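Local coordinates for soluble epoxide hydrolase (Bacillus megaterium, PDB 4INZ), which is a soluble enzyme of the alpha/beta hydrolase family, built round a mostly parallel central sheet with helices packed against it, at residues Q249-N254 against N295-N300; R147-R150 against N154-K157; S78-G83 against V213-S218. The protein carries 1 engineered substitution. One frame throughout, in Å; residues are numbered along the deposited sequence. Where two conformers were deposited one is given.

Contact 1. Residues Q249-N254 against N295-N300; sequences QIIWGN and NNVMWN
Strand 249-253 and helix 295-300 run almost exactly antiparallel (170° between their directions), with axes 9.7 Å apart at closest approach, Q249 lying level with M298 and I251 with V297. No direct hydrogen bond spans the gap; the side chains of Q249 and I251 fill it. V297 is the common partner, and it works through one methyl. Its CG1 stands opposite the backbone N (chi1 172°), which carries that branch down to the strand. There I251 reaches up to it tip to tip, CD1 to CG1 at 4.0 Å, while Q249 crosses it at about a right angle and sets the nitrogen side of its amide, NE2, 3.7 Å from the same methyl. I251 has a second neighbour: its CD1 lies 3.6 Å from CG of M298, the two chains again crossing nearly square.

The amide of Q249 is pinned from both ends. A bend at chi2 (79°) turns the amide forward along the strand, where NE2 donates to I250 O at 3.0 Å, coming in from above the carbonyl plane. Its OE1 accepts from a water at 2.8 Å, and that water in turn accepts from N300 ND2, so the polar link between strand and helix is solvent-mediated and lies beside the apolar patch.

Within the sheet, strand 248-253 runs between strands 131-137 and 274-279, exchanging backbone hydrogen bonds with both. M298 touches I135 on one of these neighbours and V297 rests on H277 on the other, so helix 291-303 bears on all three strands. Farther round the helix, M298 packs on Q57 and F61 while W299 NE1 bonds to E60, joining this last long helix of the chain to helix 55-61 on the same layer.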
# COMPACT_ATOMS: atom_id res chain seq x y z
N GLN A 249 4.64 -10.67 8.52
CA GLN A 249 5.97 -10.07 8.55
C GLN A 249 5.85 -8.59 8.26
O GLN A 249 5.25 -8.20 7.25
CB GLN A 249 6.86 -10.70 7.48
CG GLN A 249 8.21 -9.98 7.34
CD GLN A 249 9.20 -10.37 8.43
OE1 GLN A 249 9.41 -11.55 8.70
NE2 GLN A 249 9.80 -9.37 9.07
N ILE A 250 6.42 -7.76 9.13
CA ILE A 250 6.54 -6.33 8.88
C ILE A 250 7.96 -6.02 8.41
O ILE A 250 8.92 -6.53 8.98
CB ILE A 250 6.32 -5.50 10.16
CG1 ILE A 250 5.00 -5.85 10.83
CG2 ILE A 250 6.45 -4.01 9.85
CD1 ILE A 250 3.84 -5.88 9.92
N ILE A 251 8.08 -5.20 7.37
CA ILE A 251 9.38 -4.74 6.88
C ILE A 251 9.30 -3.22 6.80
O ILE A 251 8.57 -2.67 5.98
CB ILE A 251 9.72 -5.34 5.51
CG1 ILE A 251 9.67 -6.87 5.59
CG2 ILE A 251 11.10 -4.86 5.05
CD1 ILE A 251 9.91 -7.59 4.27
N TRP A 252 10.04 -2.54 7.67
CA TRP A 252 9.72 -1.16 8.01
C TRP A 252 10.93 -0.25 7.90
O TRP A 252 11.95 -0.50 8.54
CB TRP A 252 9.22 -1.11 9.46
CG TRP A 252 8.63 0.21 9.86
CD1 TRP A 252 9.30 1.30 10.33
CD2 TRP A 252 7.25 0.57 9.84
NE1 TRP A 252 8.42 2.32 10.60
CE2 TRP A 252 7.15 1.89 10.31
CE3 TRP A 252 6.08 -0.11 9.47
CZ2 TRP A 252 5.93 2.56 10.42
CZ3 TRP A 252 4.87 0.56 9.59
CH2 TRP A 252 4.80 1.87 10.05
N GLY A 253 10.81 0.81 7.11
CA GLY A 253 11.89 1.78 6.98
C GLY A 253 11.82 2.78 8.12
O GLY A 253 10.83 3.51 8.23
N ASN A 254 12.85 2.82 8.96
CA ASN A 254 12.80 3.69 10.13
C ASN A 254 12.74 5.19 9.83
O ASN A 254 12.24 5.97 10.66
CB ASN A 254 13.97 3.41 11.08
CG ASN A 254 13.78 2.14 11.87
OD1 ASN A 254 12.67 1.61 11.94
ND2 ASN A 254 14.85 1.65 12.49
N ASN A 295 14.34 -8.45 0.19
CA ASN A 295 14.08 -9.75 -0.42
C ASN A 295 14.55 -10.89 0.47
O ASN A 295 13.89 -11.93 0.58
CB ASN A 295 14.71 -9.84 -1.81
CG ASN A 295 13.94 -9.03 -2.84
OD1 ASN A 295 12.83 -8.56 -2.57
ND2 ASN A 295 14.53 -8.86 -4.03
N ASN A 296 15.69 -10.69 1.13
CA ASN A 296 16.21 -11.75 1.99
C ASN A 296 15.35 -11.96 3.23
O ASN A 296 15.20 -13.09 3.71
CB ASN A 296 17.67 -11.48 2.37
CG ASN A 296 18.62 -11.79 1.22
OD1 ASN A 296 18.28 -12.54 0.31
ND2 ASN A 296 19.81 -11.20 1.27
N VAL A 297 14.77 -10.88 3.74
CA VAL A 297 13.85 -10.97 4.87
C VAL A 297 12.55 -11.65 4.46
O VAL A 297 12.00 -12.48 5.19
CB VAL A 297 13.56 -9.58 5.49
CG1 VAL A 297 12.45 -9.68 6.54
CG2 VAL A 297 14.84 -9.00 6.11
N MET A 298 12.06 -11.32 3.26
CA MET A 298 10.86 -11.97 2.75
C MET A 298 11.07 -13.47 2.64
O MET A 298 10.24 -14.25 3.09
CB MET A 298 10.42 -11.37 1.41
CG MET A 298 9.92 -9.93 1.54
SD MET A 298 9.55 -9.17 -0.05
CE MET A 298 8.22 -10.23 -0.64
N TRP A 299 12.20 -13.88 2.05
CA TRP A 299 12.52 -15.30 1.95
C TRP A 299 12.57 -15.94 3.33
O TRP A 299 12.03 -17.03 3.56
CB TRP A 299 13.86 -15.53 1.25
CG TRP A 299 13.76 -15.56 -0.24
CD1 TRP A 299 14.43 -14.76 -1.13
CD2 TRP A 299 12.95 -16.43 -1.03
NE1 TRP A 299 14.08 -15.09 -2.41
CE2 TRP A 299 13.17 -16.11 -2.38
CE3 TRP A 299 12.04 -17.45 -0.72
CZ2 TRP A 299 12.53 -16.78 -3.43
CZ3 TRP A 299 11.41 -18.12 -1.76
CH2 TRP A 299 11.65 -17.77 -3.10
N ASN A 300 13.23 -15.26 4.26
CA ASN A 300 13.37 -15.79 5.60
C ASN A 300 12.00 -16.09 6.21
O ASN A 300 11.76 -17.16 6.79
CB ASN A 300 14.15 -14.82 6.48
CG ASN A 300 14.49 -15.42 7.83
OD1 ASN A 300 15.37 -16.28 7.93
ND2 ASN A 300 13.80 -14.96 8.87
O HOH W 1 11.69 -13.02 9.37

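Contact 2. Residues R147-R150 against N154-K157; sequences RELR and NQQK. With EDO (1,2-ethanediol), chain C.
The amide of Q156 has L149 O close to its own plane, 9° out of it, and NE2 donates to that oxygen across 2.9 Å, entering from above the carbonyl plane of L149. R150, the residue after L149, holds its guanidinium with the backbone N of R147 3.7 Å above one face, offset toward the rim, and with O1 of a bound 1,2-ethanediol at its edge. The bond from R150 NE to this O1 is 3.0 Å long and practically straight (179°). NH1 of R150 turns instead to the carbonyls of L231 and R233. The guanidinium of R147 meets the E148 carboxylate edge-on in a salt bridge: NE at 2.8 Å and NH2 at 2.9 Å both grip OE2, on its anti side and from opposite faces of the carboxylate. The other oxygen, OE1, accepts a hydrogen bond from N152 ND2.

Below these polar ends the two helices touch through aliphatic carbons. Q155 sends CG away from its backbone N (chi1 -176°) toward the preceding helix, where it lies 4.0 Å from CB of E148 and 4.2 Å from CD2 of L149.

Helices 142-151 and 153-158 are thus joined by a very short corner. Q156 bonds back to a carbonyl near the end of the first helix, and N152 OD1 accepts from Q155 N at the start of the second. Both helices belong to the long, largely helical excursion between strands 131-137 and 248-253, the place where epoxide hydrolases of this fold carry their cap.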
# COMPACT_ATOMS: atom_id res chain seq x y z
N ARG A 147 -4.35 4.58 17.47
CA ARG A 147 -3.72 4.86 18.75
C ARG A 147 -2.70 6.00 18.63
O ARG A 147 -2.66 6.90 19.46
CB ARG A 147 -3.04 3.60 19.29
CG ARG A 147 -2.45 3.73 20.69
CD ARG A 147 -1.56 2.55 20.99
NE ARG A 147 -0.45 2.46 20.05
CZ ARG A 147 0.27 1.37 19.82
NH1 ARG A 147 -0.01 0.24 20.46
NH2 ARG A 147 1.26 1.40 18.93
N GLU A 148 -1.88 5.96 17.59
CA GLU A 148 -0.86 6.98 17.41
C GLU A 148 -1.44 8.33 16.98
O GLU A 148 -0.97 9.38 17.42
CB GLU A 148 0.22 6.51 16.43
CG GLU A 148 0.89 5.21 16.85
CD GLU A 148 1.54 5.30 18.24
OE1 GLU A 148 2.19 6.32 18.53
OE2 GLU A 148 1.38 4.34 19.03
N LEU A 149 -2.47 8.31 16.14
CA LEU A 149 -3.15 9.54 15.76
C LEU A 149 -3.73 10.24 16.98
O LEU A 149 -3.78 11.47 17.04
CB LEU A 149 -4.28 9.28 14.76
CG LEU A 149 -3.92 9.13 13.29
CD1 LEU A 149 -5.19 9.04 12.45
CD2 LEU A 149 -3.04 10.29 12.84
N ARG A 150 -4.18 9.46 17.95
CA ARG A 150 -4.79 10.01 19.16
C ARG A 150 -3.78 10.65 20.11
O ARG A 150 -4.07 11.67 20.73
CB ARG A 150 -5.58 8.94 19.93
CG ARG A 150 -6.97 8.67 19.39
CD ARG A 150 -7.80 7.83 20.36
NE ARG A 150 -7.30 6.46 20.50
CZ ARG A 150 -7.65 5.45 19.71
NH1 ARG A 150 -8.51 5.66 18.72
NH2 ARG A 150 -7.15 4.24 19.90
N ASN A 154 4.14 13.45 17.16
CA ASN A 154 4.94 13.31 15.95
C ASN A 154 4.11 12.73 14.81
O ASN A 154 4.25 13.14 13.66
CB ASN A 154 6.19 12.46 16.21
CG ASN A 154 7.24 13.18 17.04
OD1 ASN A 154 7.33 14.41 17.02
ND2 ASN A 154 8.05 12.42 17.77
N GLN A 155 3.23 11.78 15.12
CA GLN A 155 2.40 11.17 14.09
C GLN A 155 1.33 12.15 13.62
O GLN A 155 0.96 12.17 12.44
CB GLN A 155 1.73 9.89 14.59
CG GLN A 155 0.93 9.19 13.50
CD GLN A 155 1.80 8.82 12.30
OE1 GLN A 155 1.60 9.32 11.18
NE2 GLN A 155 2.76 7.94 12.53
N GLN A 156 0.82 12.94 14.55
CA GLN A 156 -0.17 13.95 14.21
C GLN A 156 0.39 14.94 13.20
O GLN A 156 -0.26 15.29 12.22
CB GLN A 156 -0.65 14.67 15.48
CG GLN A 156 -1.55 13.79 16.34
CD GLN A 156 -1.83 14.40 17.70
OE1 GLN A 156 -1.35 15.49 18.02
NE2 GLN A 156 -2.60 13.70 18.52
N LYS A 157 1.62 15.39 13.44
CA LYS A 157 2.30 16.30 12.52
C LYS A 157 2.58 15.60 11.20
O LYS A 157 2.33 16.15 10.13
CB LYS A 157 3.61 16.81 13.12
CG LYS A 157 4.35 17.80 12.24
CD LYS A 157 5.67 18.25 12.88
CE LYS A 157 6.35 19.35 12.07
NZ LYS A 157 5.64 20.66 12.16
C1 EDO C . -6.21 4.85 23.02
O1 EDO C . -5.33 5.94 22.69
C2 EDO C . -5.68 3.55 22.43
O2 EDO C . -5.04 2.78 23.46

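Contact 3. Residues S78-G83 against V213-S218; sequences SEKPSG and VLSMLS
K80 and S215 meet flank to tip: the root of the lysine chain, not its charged end, lies against the serine hydroxyl. The CB of K80 points at the helix and comes within 3.7 Å of S215 OG, with CG a little farther at 4.0 Å. Then the chain turns off. Bends at chi3 (-96°) and chi4 (-71°) curl it back over its own loop, where NZ donates to S78 O at 2.8 Å. The same ammonium bonds to N210 O, so it is held by carbonyls of two parts of the chain, which probably stabilise its charge.

S215 directs its hydroxyl into the loop, yet the polar partner is neither K80 nor P81, whose O stays 4.3 Å from OG. Y87 supplies it: its OH is hydrogen-bonded both to S215 OG and to P81 O, and this one phenol bridges loop and helix. One turn on, S218 keeps its polar end within the helix. Its OG donates to L214 O at 2.8 Å, from well above the carbonyl plane, and that oxygen also takes the backbone N of S218, at 2.9 Å. The interface is small, 94 Å² in all, and owes much of its polar connection to Y87.

The loop 78-83 is itself tied to the sheet, E79 pairing by backbone with N29, just ahead of which V28 touches its side chain, and S78 OG bonding to H31 N. V213 and L214 pack on helix 169-193, so the start of helix 213-220 touches both that long helix and the loop leading from strand 66-70 to helix 89-102.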
# COMPACT_ATOMS: atom_id res chain seq x y z
N SER A 78 -5.38 1.41 -14.65
CA SER A 78 -6.64 0.93 -14.10
C SER A 78 -7.74 1.95 -14.31
O SER A 78 -7.48 3.14 -14.43
CB SER A 78 -6.49 0.59 -12.61
OG SER A 78 -5.73 -0.59 -12.47
N GLU A 79 -8.98 1.46 -14.37
CA GLU A 79 -10.13 2.31 -14.54
C GLU A 79 -10.19 3.41 -13.48
O GLU A 79 -9.72 3.22 -12.35
CB GLU A 79 -11.41 1.46 -14.52
CG GLU A 79 -12.67 2.22 -14.85
CD GLU A 79 -13.79 1.31 -15.32
OE1 GLU A 79 -13.52 0.12 -15.62
OE2 GLU A 79 -14.94 1.78 -15.39
N LYS A 80 -10.77 4.55 -13.85
CA LYS A 80 -10.87 5.69 -12.95
C LYS A 80 -12.32 6.14 -12.79
O LYS A 80 -12.75 7.15 -13.36
CB LYS A 80 -10.00 6.84 -13.47
CG LYS A 80 -8.50 6.49 -13.51
CD LYS A 80 -7.74 7.32 -14.54
CE LYS A 80 -7.57 6.58 -15.86
NZ LYS A 80 -6.61 5.43 -15.79
N PRO A 81 -13.10 5.37 -12.01
CA PRO A 81 -14.53 5.68 -11.85
C PRO A 81 -14.74 7.03 -11.18
O PRO A 81 -13.87 7.49 -10.43
CB PRO A 81 -15.03 4.55 -10.95
CG PRO A 81 -13.82 4.05 -10.23
CD PRO A 81 -12.70 4.19 -11.23
N SER A 82 -15.88 7.66 -11.47
CA SER A 82 -16.22 8.96 -10.90
C SER A 82 -16.79 8.83 -9.50
O SER A 82 -17.38 7.80 -9.16
CB SER A 82 -17.24 9.68 -11.78
OG SER A 82 -16.67 10.10 -13.01
N GLY A 83 -16.62 9.88 -8.70
CA GLY A 83 -17.28 9.97 -7.41
C GLY A 83 -16.48 9.41 -6.24
O GLY A 83 -15.75 8.43 -6.39
N VAL A 213 -5.04 11.87 -10.75
CA VAL A 213 -4.71 12.44 -9.45
C VAL A 213 -5.98 12.65 -8.63
O VAL A 213 -5.98 12.45 -7.42
CB VAL A 213 -3.92 13.76 -9.59
CG1 VAL A 213 -3.79 14.44 -8.23
CG2 VAL A 213 -2.55 13.47 -10.18
N LEU A 214 -7.08 13.01 -9.30
CA LEU A 214 -8.35 13.15 -8.60
C LEU A 214 -8.73 11.84 -7.91
O LEU A 214 -9.06 11.82 -6.72
CB LEU A 214 -9.46 13.59 -9.56
CG LEU A 214 -10.87 13.68 -8.96
CD1 LEU A 214 -10.88 14.61 -7.75
CD2 LEU A 214 -11.87 14.15 -10.00
N SER A 215 -8.65 10.74 -8.65
CA SER A 215 -8.92 9.42 -8.10
C SER A 215 -8.01 9.11 -6.92
O SER A 215 -8.46 8.61 -5.89
CB SER A 215 -8.72 8.35 -9.17
OG SER A 215 -9.67 8.48 -10.21
N MET A 216 -6.72 9.38 -7.08
CA MET A 216 -5.76 9.08 -6.03
C MET A 216 -6.13 9.84 -4.74
O MET A 216 -6.15 9.25 -3.66
CB MET A 216 -4.34 9.38 -6.52
CG MET A 216 -3.97 8.58 -7.78
SD MET A 216 -2.66 9.23 -8.84
CE MET A 216 -1.22 8.93 -7.82
N LEU A 217 -6.43 11.13 -4.87
CA LEU A 217 -6.80 11.94 -3.71
C LEU A 217 -8.13 11.52 -3.11
O LEU A 217 -8.36 11.69 -1.90
CB LEU A 217 -6.82 13.43 -4.09
CG LEU A 217 -5.45 14.00 -4.46
CD1 LEU A 217 -5.54 15.40 -5.06
CD2 LEU A 217 -4.52 13.99 -3.25
N SER A 218 -9.01 10.97 -3.94
CA SER A 218 -10.34 10.54 -3.50
C SER A 218 -10.28 9.52 -2.37
O SER A 218 -11.13 9.52 -1.48
CB SER A 218 -11.17 10.01 -4.67
OG SER A 218 -11.50 11.05 -5.57

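Starting from the N terminus, the chain first reaches 78-83, the loop half of contact 3, and closes it only at 213-218, 129 residues later. That span includes strands 108-112 and 131-137 and then many helices, among them the adjoining pair of contact 2, whose own loop is just three residues long; contact 2 therefore opens and closes within contact 3. Contact 1 follows in series, taking strand 248-253 to the last helix across 40 residues, and nothing crosses. Contacts 1 and 3 lie on opposite sides of the chain's centre, about 31 Å between centres. Together they tie the helical excursion to the loop after strand 66-70, and the sheet to the C-terminal helix.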